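Local coordinates for protein endo-xylogalacturonan hydrolase A (Aspergillus tubingensis, PDB 4C2L) that degrades xylogalacturonan, the xylose-substituted galacturonan of the hairy regions of pectin, by hydrolysis, at residues 94-99 with 142-147; 122-127 with 184-189; 298-303 with 351-356. All blocks are in the same frame, centred on the assembly; numbering follows the deposited sequence.

Interaction 1 (94-99 with 142-147)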
loop_
_atom_site.group_PDB
_atom_site.type_symbol
_atom_site.label_atom_id
_atom_site.label_comp_id
_atom_site.label_asym_id
_atom_site.label_seq_id
_atom_site.Cartn_x
_atom_site.Cartn_y
_atom_site.Cartn_z
ATOM N N ILE A 94 10.193 -5.636 -10.646
ATOM C CA ILE A 94 11.391 -4.798 -10.547
ATOM C C ILE A 94 11.949 -4.989 -9.143
ATOM O O ILE A 94 11.271 -4.684 -8.146
ATOM C CB ILE A 94 11.090 -3.294 -10.778
ATOM C CG1 ILE A 94 10.437 -3.094 -12.145
ATOM C CG2 ILE A 94 12.368 -2.471 -10.677
ATOM C CD1 ILE A 94 9.855 -1.692 -12.330
ATOM N N SER A 95 13.169 -5.518 -9.067
ATOM C CA SER A 95 13.771 -5.854 -7.764
ATOM C C SER A 95 14.845 -4.821 -7.419
ATOM O O SER A 95 15.765 -4.584 -8.209
ATOM C CB SER A 95 14.359 -7.268 -7.794
ATOM O OG SER A 95 15.134 -7.501 -6.615
ATOM N N VAL A 96 14.708 -4.189 -6.249
ATOM C CA VAL A 96 15.634 -3.140 -5.822
ATOM C C VAL A 96 16.151 -3.586 -4.461
ATOM O O VAL A 96 15.573 -3.254 -3.420
ATOM C CB VAL A 96 14.952 -1.749 -5.746
ATOM C CG1 VAL A 96 15.974 -0.651 -5.455
ATOM C CG2 VAL A 96 14.232 -1.426 -7.060
ATOM N N SER A 97 17.216 -4.382 -4.485
ATOM C CA SER A 97 17.710 -5.022 -3.272
ATOM C C SER A 97 19.037 -4.415 -2.857
ATOM O O SER A 97 20.001 -4.448 -3.629
ATOM C CB SER A 97 17.889 -6.526 -3.507
ATOM O OG SER A 97 18.247 -7.179 -2.295
ATOM N N ASN A 98 19.087 -3.864 -1.649
ATOM C CA ASN A 98 20.328 -3.290 -1.121
ATOM C C ASN A 98 20.956 -2.261 -2.063
ATOM O O ASN A 98 22.164 -2.275 -2.322
ATOM C CB ASN A 98 21.330 -4.409 -0.783
ATOM C CG ASN A 98 22.401 -3.948 0.189
ATOM O OD1 ASN A 98 22.249 -2.922 0.853
ATOM N ND2 ASN A 98 23.490 -4.696 0.272
ATOM N N VAL A 99 20.130 -1.350 -2.571
ATOM C CA VAL A 99 20.625 -0.320 -3.455
ATOM C C VAL A 99 20.744 0.945 -2.627
ATOM O O VAL A 99 19.820 1.286 -1.892
ATOM C CB VAL A 99 19.671 -0.118 -4.651
ATOM C CG1 VAL A 99 19.997 1.164 -5.411
ATOM C CG2 VAL A 99 19.743 -1.342 -5.558
ATOM N N SER A 142 19.123 2.298 0.779
ATOM C CA SER A 142 18.919 3.642 1.304
ATOM C C SER A 142 18.855 4.682 0.202
ATOM O O SER A 142 19.380 4.463 -0.899
ATOM C CB SER A 142 20.046 3.994 2.283
ATOM O OG SER A 142 21.315 4.016 1.634
ATOM N N ASN A 143 18.236 5.824 0.516
ATOM C CA ASN A 143 18.224 6.987 -0.359
ATOM C C ASN A 143 17.663 6.642 -1.737
ATOM O O ASN A 143 18.362 6.714 -2.746
ATOM C CB ASN A 143 19.639 7.593 -0.465
ATOM C CG ASN A 143 20.234 7.942 0.897
ATOM O OD1 ASN A 143 21.420 7.698 1.161
ATOM N ND2 ASN A 143 19.417 8.500 1.769
ATOM N N LEU A 144 16.404 6.222 -1.754
ATOM C CA LEU A 144 15.730 5.826 -2.974
ATOM C C LEU A 144 14.611 6.808 -3.237
ATOM O O LEU A 144 13.844 7.134 -2.332
ATOM C CB LEU A 144 15.154 4.417 -2.832
ATOM C CG LEU A 144 16.148 3.381 -2.273
ATOM C CD1 LEU A 144 15.449 2.110 -1.839
ATOM C CD2 LEU A 144 17.232 3.071 -3.289
ATOM N N GLU A 145 14.516 7.262 -4.480
ATOM C CA GLU A 145 13.517 8.251 -4.854
ATOM C C GLU A 145 12.782 7.722 -6.087
ATOM O O GLU A 145 13.417 7.345 -7.079
ATOM C CB GLU A 145 14.225 9.590 -5.129
ATOM C CG GLU A 145 13.304 10.767 -5.398
ATOM C CD GLU A 145 13.009 11.009 -6.877
ATOM O OE1 GLU A 145 13.601 10.349 -7.773
ATOM O OE2 GLU A 145 12.174 11.897 -7.145
ATOM N N ILE A 146 11.456 7.651 -5.993
ATOM C CA ILE A 146 10.600 7.143 -7.053
ATOM C C ILE A 146 9.571 8.228 -7.346
ATOM O O ILE A 146 8.766 8.572 -6.484
ATOM C CB ILE A 146 9.876 5.836 -6.644
ATOM C CG1 ILE A 146 10.884 4.789 -6.136
ATOM C CG2 ILE A 146 9.080 5.259 -7.816
ATOM C CD1 ILE A 146 11.195 4.934 -4.659
ATOM N N SER A 147 9.565 8.758 -8.569
ATOM C CA SER A 147 8.751 9.948 -8.812
ATOM C C SER A 147 8.335 10.183 -10.251
ATOM O O SER A 147 9.013 9.771 -11.189
ATOM C CB SER A 147 9.496 11.185 -8.313
ATOM O OG SER A 147 10.645 11.450 -9.110
#
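Val-99 and Ser-142 are joined through their backbones by the one hydrogen bond between 94-99 and 142-147. Ser-142 N donates to Val-99 O at 2.9 Å along a fairly straight path, with an N-H...O angle of 158°; the donor reaches the oxygen 24° away from the carbonyl plane. The hydroxyl of Ser-142 is engaged elsewhere, by the Asp-100 carboxylate one residue beyond Val-99, which gives this serine a second tie to the same corner of the chain. The carbonyl oxygen that Ser-142 N meets is also in van der Waals contact with a methyl group, Leu-144 CD2 lying 3.4 Å from Val-99 O.

Apolar packing makes up the rest and centres on that methyl. Leu-144 CD2 lies 4.0 Å from Val-99 CG1, the two side chains crossing at about a right angle. The valine branch that meets it is the one turned opposite the backbone N (chi1 167°). Val-96 CG1 approaches the same methyl, Leu-144 CD2, more loosely, at 4.5 Å.

The pattern is that of a corner in the parallel beta-helix of glycoside hydrolase family 28. Strand 95-97 ends, the chain bends at Asn-98 with a positive phi, and Val-99 leads into strand 102-105, alongside which runs 142-152 of the following coil. The chemistry thus divides the work: a directional backbone bond sets successive coils against each other at the corner, while branched aliphatic side chains close the interior just inside it.

Interaction 2 (122-127 with 184-189)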
loop_
_atom_site.group_PDB
_atom_site.type_symbol
_atom_site.label_atom_id
_atom_site.label_comp_id
_atom_site.label_asym_id
_atom_site.label_seq_id
_atom_site.Cartn_x
_atom_site.Cartn_y
_atom_site.Cartn_z
ATOM N N ASP A 122 -7.176 -12.620 -13.747
ATOM C CA ASP A 122 -8.136 -13.629 -14.192
ATOM C C ASP A 122 -7.751 -15.019 -13.707
ATOM O O ASP A 122 -8.617 -15.796 -13.289
ATOM C CB ASP A 122 -8.266 -13.600 -15.718
ATOM C CG ASP A 122 -8.938 -12.324 -16.223
ATOM O OD1 ASP A 122 -9.841 -11.779 -15.568
ATOM O OD2 ASP A 122 -8.584 -11.889 -17.318
ATOM N N LEU A 123 -6.454 -15.325 -13.729
ATOM C CA LEU A 123 -5.965 -16.599 -13.199
ATOM C C LEU A 123 -6.208 -16.696 -11.694
ATOM O O LEU A 123 -6.734 -17.691 -11.208
ATOM C CB LEU A 123 -4.483 -16.792 -13.517
ATOM C CG LEU A 123 -3.834 -18.103 -13.068
ATOM C CD1 LEU A 123 -4.623 -19.316 -13.555
ATOM C CD2 LEU A 123 -2.406 -18.156 -13.600
ATOM N N PHE A 124 -5.845 -15.646 -10.964
ATOM C CA PHE A 124 -6.070 -15.640 -9.520
ATOM C C PHE A 124 -7.562 -15.808 -9.177
ATOM O O PHE A 124 -7.904 -16.447 -8.191
ATOM C CB PHE A 124 -5.549 -14.346 -8.920
ATOM C CG PHE A 124 -5.712 -14.277 -7.438
ATOM C CD1 PHE A 124 -4.898 -15.049 -6.620
ATOM C CD2 PHE A 124 -6.696 -13.474 -6.860
ATOM C CE1 PHE A 124 -5.036 -15.002 -5.243
ATOM C CE2 PHE A 124 -6.842 -13.431 -5.483
ATOM C CZ PHE A 124 -6.011 -14.206 -4.678
ATOM N N ALA A 125 -8.437 -15.213 -9.986
ATOM C CA ALA A 125 -9.886 -15.301 -9.759
ATOM C C ALA A 125 -10.379 -16.749 -9.797
ATOM O O ALA A 125 -11.254 -17.118 -9.016
ATOM C CB ALA A 125 -10.639 -14.450 -10.778
ATOM N N SER A 126 -9.794 -17.565 -10.674
ATOM C CA SER A 126 -10.181 -18.981 -10.796
ATOM C C SER A 126 -9.362 -19.896 -9.896
ATOM O O SER A 126 -9.797 -21.010 -9.575
ATOM C CB SER A 126 -10.044 -19.460 -12.242
ATOM O OG SER A 126 -11.078 -18.947 -13.052
ATOM N N ASP A 127 -8.177 -19.438 -9.501
ATOM C CA ASP A 127 -7.238 -20.259 -8.731
ATOM C C ASP A 127 -6.513 -19.400 -7.692
ATOM O O ASP A 127 -5.512 -18.758 -7.986
ATOM C CB ASP A 127 -6.239 -20.908 -9.692
ATOM C CG ASP A 127 -5.203 -21.792 -8.984
ATOM O OD1 ASP A 127 -5.235 -21.941 -7.744
ATOM O OD2 ASP A 127 -4.334 -22.324 -9.699
ATOM N N PRO A 184 -12.012 -8.533 -10.564
ATOM C CA PRO A 184 -11.347 -7.320 -10.085
ATOM C C PRO A 184 -9.830 -7.483 -9.948
ATOM O O PRO A 184 -9.317 -8.623 -9.905
ATOM C CB PRO A 184 -11.986 -7.068 -8.708
ATOM C CG PRO A 184 -12.603 -8.357 -8.308
ATOM C CD PRO A 184 -12.729 -9.261 -9.499
ATOM N N PRO A 185 -9.106 -6.353 -9.907
ATOM C CA PRO A 185 -7.652 -6.394 -9.702
ATOM C C PRO A 185 -7.346 -6.625 -8.213
ATOM O O PRO A 185 -6.971 -5.699 -7.493
ATOM C CB PRO A 185 -7.193 -5.014 -10.163
ATOM C CG PRO A 185 -8.389 -4.122 -10.019
ATOM C CD PRO A 185 -9.604 -4.991 -10.174
ATOM N N LYS A 186 -7.515 -7.866 -7.766
ATOM C CA LYS A 186 -7.387 -8.207 -6.342
ATOM C C LYS A 186 -5.985 -7.925 -5.795
ATOM O O LYS A 186 -4.998 -8.153 -6.481
ATOM C CB LYS A 186 -7.672 -9.693 -6.132
ATOM C CG LYS A 186 -9.115 -10.103 -6.333
ATOM C CD LYS A 186 -10.006 -9.599 -5.223
ATOM C CE LYS A 186 -11.366 -10.286 -5.287
ATOM N NZ LYS A 186 -12.266 -9.771 -4.210
ATOM N N ASN A 187 -5.921 -7.448 -4.551
ATOM C CA ASN A 187 -4.653 -7.316 -3.823
ATOM C C ASN A 187 -3.674 -6.365 -4.495
ATOM O O ASN A 187 -2.464 -6.552 -4.393
ATOM C CB ASN A 187 -4.009 -8.697 -3.632
ATOM C CG ASN A 187 -4.971 -9.700 -3.015
ATOM O OD1 ASN A 187 -5.424 -10.630 -3.684
ATOM N ND2 ASN A 187 -5.299 -9.502 -1.728
ATOM N N THR A 188 -4.206 -5.356 -5.185
ATOM C CA THR A 188 -3.364 -4.354 -5.824
ATOM C C THR A 188 -3.028 -3.222 -4.850
ATOM O O THR A 188 -3.262 -2.047 -5.147
ATOM C CB THR A 188 -3.988 -3.833 -7.131
ATOM O OG1 THR A 188 -5.382 -3.543 -6.927
ATOM C CG2 THR A 188 -3.830 -4.913 -8.229
ATOM N N ASP A 189 -2.476 -3.580 -3.674
ATOM C CA ASP A 189 -2.123 -2.568 -2.657
ATOM C C ASP A 189 -1.234 -1.490 -3.275
ATOM O O ASP A 189 -0.296 -1.805 -4.015
ATOM C CB ASP A 189 -1.292 -3.185 -1.525
ATOM C CG ASP A 189 -1.982 -4.314 -0.796
ATOM O OD1 ASP A 189 -2.960 -4.893 -1.307
ATOM O OD2 ASP A 189 -1.499 -4.653 0.316
#
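The Phe-124 ring stands almost perpendicular to the Asn-187 amide, the two planes lying 85° apart. The amide oxygen makes the approach: Asn-187 OD1 comes obliquely to the ring, 3.6 Å from Phe-124 CE2 and 3.8 Å from Phe-124 CZ. Lys-186 meets the same side of the phenyl group with the base of its chain, its CB lying 3.9 Å from Phe-124 CE2, and crosses the aromatic side chain at about a right angle. A bend at chi2 (-71°) then carries the rest of the lysine off, and its ammonium end leads away from the helix. Phe-124 reaches both partners because its ring is swung opposite its own backbone N (chi1 -179°), outward from helix 118-126.

Lys-186 and Asn-187 are the two central residues of a type II beta turn from Pro-185 to Thr-188, in which Asn-187 takes the positive phi. Thr-188 OG1 donates to Pro-185 O at 2.7 Å across the turn. The Asn-Thr-Asp signature of family 28 begins within this turn, at Asn-187, and runs on to Asp-189, on the loop between strands 168-176 and 191-196 of the beta-helix.

Arg-132 ties the two sides together: it makes a cation-pi contact with Phe-124 and hydrogen bonds to both Asn-187 OD1 and Lys-186 O. The side chain of Asn-187 also touches that of Asp-210, the proton donor inferred by similarity, at about 3 Å between nearest atoms.

Interaction 3 (298-303 with 351-356); sequences FQIQSC and CGISIS
Ile-353 N donates to Cys-351 O at 2.8 Å, closing an inverse gamma turn centred on Gly-352, and Ile-353 and Cys-351, at the two ends of the turn, both touch strand 298-301. No hydrogen bond spans the two segments; what joins them is apolar contact between side chains.

The methyl end of Ile-353 does most of the touching. CG1 is placed opposite the backbone N (chi1 178°) and the chain continues extended, which carries CD1 well out from its strand. There Ile-353 CD1 meets the Phe-298 ring obliquely, 3.7 Å from CE2, the two side chains arriving from opposite directions. Ile-300 reaches toward the same isoleucine tip to tip, with its CD1 4.2 Å from Ile-353 CD1. The Ile-300 methyl also lies 4.4 Å from Cys-351 SG, a sulfur already tied to Cys-345 in a disulfide. On its own account the Phe-298 ring also packs edge-to-face with Phe-286.

The strand segments run antiparallel at 177°, yet their axes stay 11.4 Å apart, so their meeting is a packing of opposed walls rather than strand pairing. This is the filled interior of the family 28 parallel beta-helix. Strand 296-301 bonds through its backbone to 339-344 of the next coil, strand 350-358 runs parallel beside 319-329, whose Ile-323 and Val-325 touch Ile-353, and Leu-378 from a loop adds cover to Ile-353 and Ile-355.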
loop_
_atom_site.group_PDB
_atom_site.type_symbol
_atom_site.label_atom_id
_atom_site.label_comp_id
_atom_site.label_asym_id
_atom_site.label_seq_id
_atom_site.Cartn_x
_atom_site.Cartn_y
_atom_site.Cartn_z
ATOM N N PHE A 298 -13.711 5.135 9.694
ATOM C CA PHE A 298 -12.614 4.529 10.457
ATOM C C PHE A 298 -13.026 3.188 11.009
ATOM O O PHE A 298 -14.196 2.978 11.372
ATOM C CB PHE A 298 -12.146 5.454 11.588
ATOM C CG PHE A 298 -10.760 5.140 12.074
ATOM C CD1 PHE A 298 -9.650 5.647 11.407
ATOM C CD2 PHE A 298 -10.557 4.310 13.173
ATOM C CE1 PHE A 298 -8.359 5.343 11.833
ATOM C CE2 PHE A 298 -9.267 4.013 13.612
ATOM C CZ PHE A 298 -8.168 4.521 12.931
ATOM N N GLN A 299 -12.072 2.263 11.093
ATOM C CA GLN A 299 -12.406 0.946 11.580
ATOM C C GLN A 299 -11.249 0.378 12.372
ATOM O O GLN A 299 -10.095 0.536 11.983
ATOM C CB GLN A 299 -12.769 0.020 10.411
ATOM C CG GLN A 299 -13.182 -1.374 10.840
ATOM C CD GLN A 299 -13.643 -2.244 9.693
ATOM O OE1 GLN A 299 -13.451 -1.908 8.517
ATOM N NE2 GLN A 299 -14.237 -3.391 10.023
ATOM N N ILE A 300 -11.570 -0.246 13.502
ATOM C CA ILE A 300 -10.595 -1.045 14.210
ATOM C C ILE A 300 -11.100 -2.472 14.224
ATOM O O ILE A 300 -12.233 -2.748 14.678
ATOM C CB ILE A 300 -10.362 -0.553 15.650
ATOM C CG1 ILE A 300 -9.767 0.870 15.641
ATOM C CG2 ILE A 300 -9.426 -1.519 16.377
ATOM C CD1 ILE A 300 -9.689 1.494 17.024
ATOM N N GLN A 301 -10.253 -3.372 13.733
ATOM C CA GLN A 301 -10.527 -4.794 13.752
ATOM C C GLN A 301 -9.551 -5.453 14.694
ATOM O O GLN A 301 -8.340 -5.268 14.562
ATOM C CB GLN A 301 -10.377 -5.391 12.344
ATOM C CG GLN A 301 -11.477 -4.963 11.383
ATOM C CD GLN A 301 -11.122 -5.300 9.946
ATOM O OE1 GLN A 301 -11.341 -6.425 9.492
ATOM N NE2 GLN A 301 -10.556 -4.341 9.236
ATOM N N SER A 302 -10.080 -6.208 15.659
ATOM C CA SER A 302 -9.247 -6.913 16.627
ATOM C C SER A 302 -9.442 -8.426 16.529
ATOM O O SER A 302 -8.802 -9.194 17.256
ATOM C CB SER A 302 -9.584 -6.453 18.044
ATOM O OG SER A 302 -10.951 -6.689 18.326
ATOM N N CYS A 303 -10.324 -8.841 15.631
ATOM C CA CYS A 303 -10.621 -10.260 15.419
ATOM C C CYS A 303 -10.281 -10.625 13.966
ATOM O O CYS A 303 -10.952 -11.451 13.334
ATOM C CB CYS A 303 -12.097 -10.531 15.741
ATOM S SG CYS A 303 -12.547 -12.284 15.880
ATOM N N CYS A 351 -6.541 0.542 23.948
ATOM C CA CYS A 351 -7.242 1.168 22.830
ATOM C C CYS A 351 -7.045 2.676 22.908
ATOM O O CYS A 351 -8.005 3.436 23.060
ATOM C CB CYS A 351 -8.724 0.791 22.901
ATOM S SG CYS A 351 -9.721 1.275 21.464
ATOM N N GLY A 352 -5.793 3.109 22.803
ATOM C CA GLY A 352 -5.436 4.492 23.058
ATOM C C GLY A 352 -5.701 5.361 21.843
ATOM O O GLY A 352 -4.768 5.874 21.227
ATOM N N ILE A 353 -6.975 5.533 21.518
ATOM C CA ILE A 353 -7.362 6.349 20.365
ATOM C C ILE A 353 -8.123 7.595 20.798
ATOM O O ILE A 353 -8.971 7.538 21.696
ATOM C CB ILE A 353 -8.112 5.523 19.283
ATOM C CG1 ILE A 353 -8.555 6.413 18.105
ATOM C CG2 ILE A 353 -9.255 4.711 19.864
ATOM C CD1 ILE A 353 -9.061 5.625 16.905
ATOM N N SER A 354 -7.768 8.723 20.195
ATOM C CA SER A 354 -8.438 10.004 20.429
ATOM C C SER A 354 -8.961 10.555 19.101
ATOM O O SER A 354 -8.187 10.657 18.147
ATOM C CB SER A 354 -7.449 10.990 21.055
ATOM O OG SER A 354 -8.050 12.247 21.318
ATOM N N ILE A 355 -10.237 10.920 19.060
ATOM C CA ILE A 355 -10.867 11.400 17.846
ATOM C C ILE A 355 -11.312 12.840 18.046
ATOM O O ILE A 355 -11.920 13.169 19.071
ATOM C CB ILE A 355 -12.064 10.517 17.461
ATOM C CG1 ILE A 355 -11.614 9.059 17.322
ATOM C CG2 ILE A 355 -12.706 11.012 16.164
ATOM C CD1 ILE A 355 -12.741 8.064 17.180
ATOM N N SER A 356 -10.990 13.698 17.084
ATOM C CA SER A 356 -11.446 15.098 17.126
ATOM C C SER A 356 -11.807 15.574 15.720
ATOM O O SER A 356 -11.316 15.035 14.726
ATOM C CB SER A 356 -10.390 16.015 17.729
ATOM O OG SER A 356 -9.218 16.018 16.937
#

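Interactions 1 and 3 both lie in the buried interior of the beta-helix and on opposite sides of the chain's centre, their centres 33 Å apart, and each links the same two strand systems, through 95-97 and 296-301 on one side and 142-152 and 350-358 on the other. Interaction 1 sits at a corner, where backbones come close enough to bond; interaction 3 spans the interior, where only side chains meet. Interaction 2 is a surface contact between a helix and a loop, about 12 Å from interaction 1 at the nearest atoms: a ring against a lysine base and an amide oxygen, with no direct hydrogen bond between the segments, beside the presumed active site, whereas the other two lie away from it.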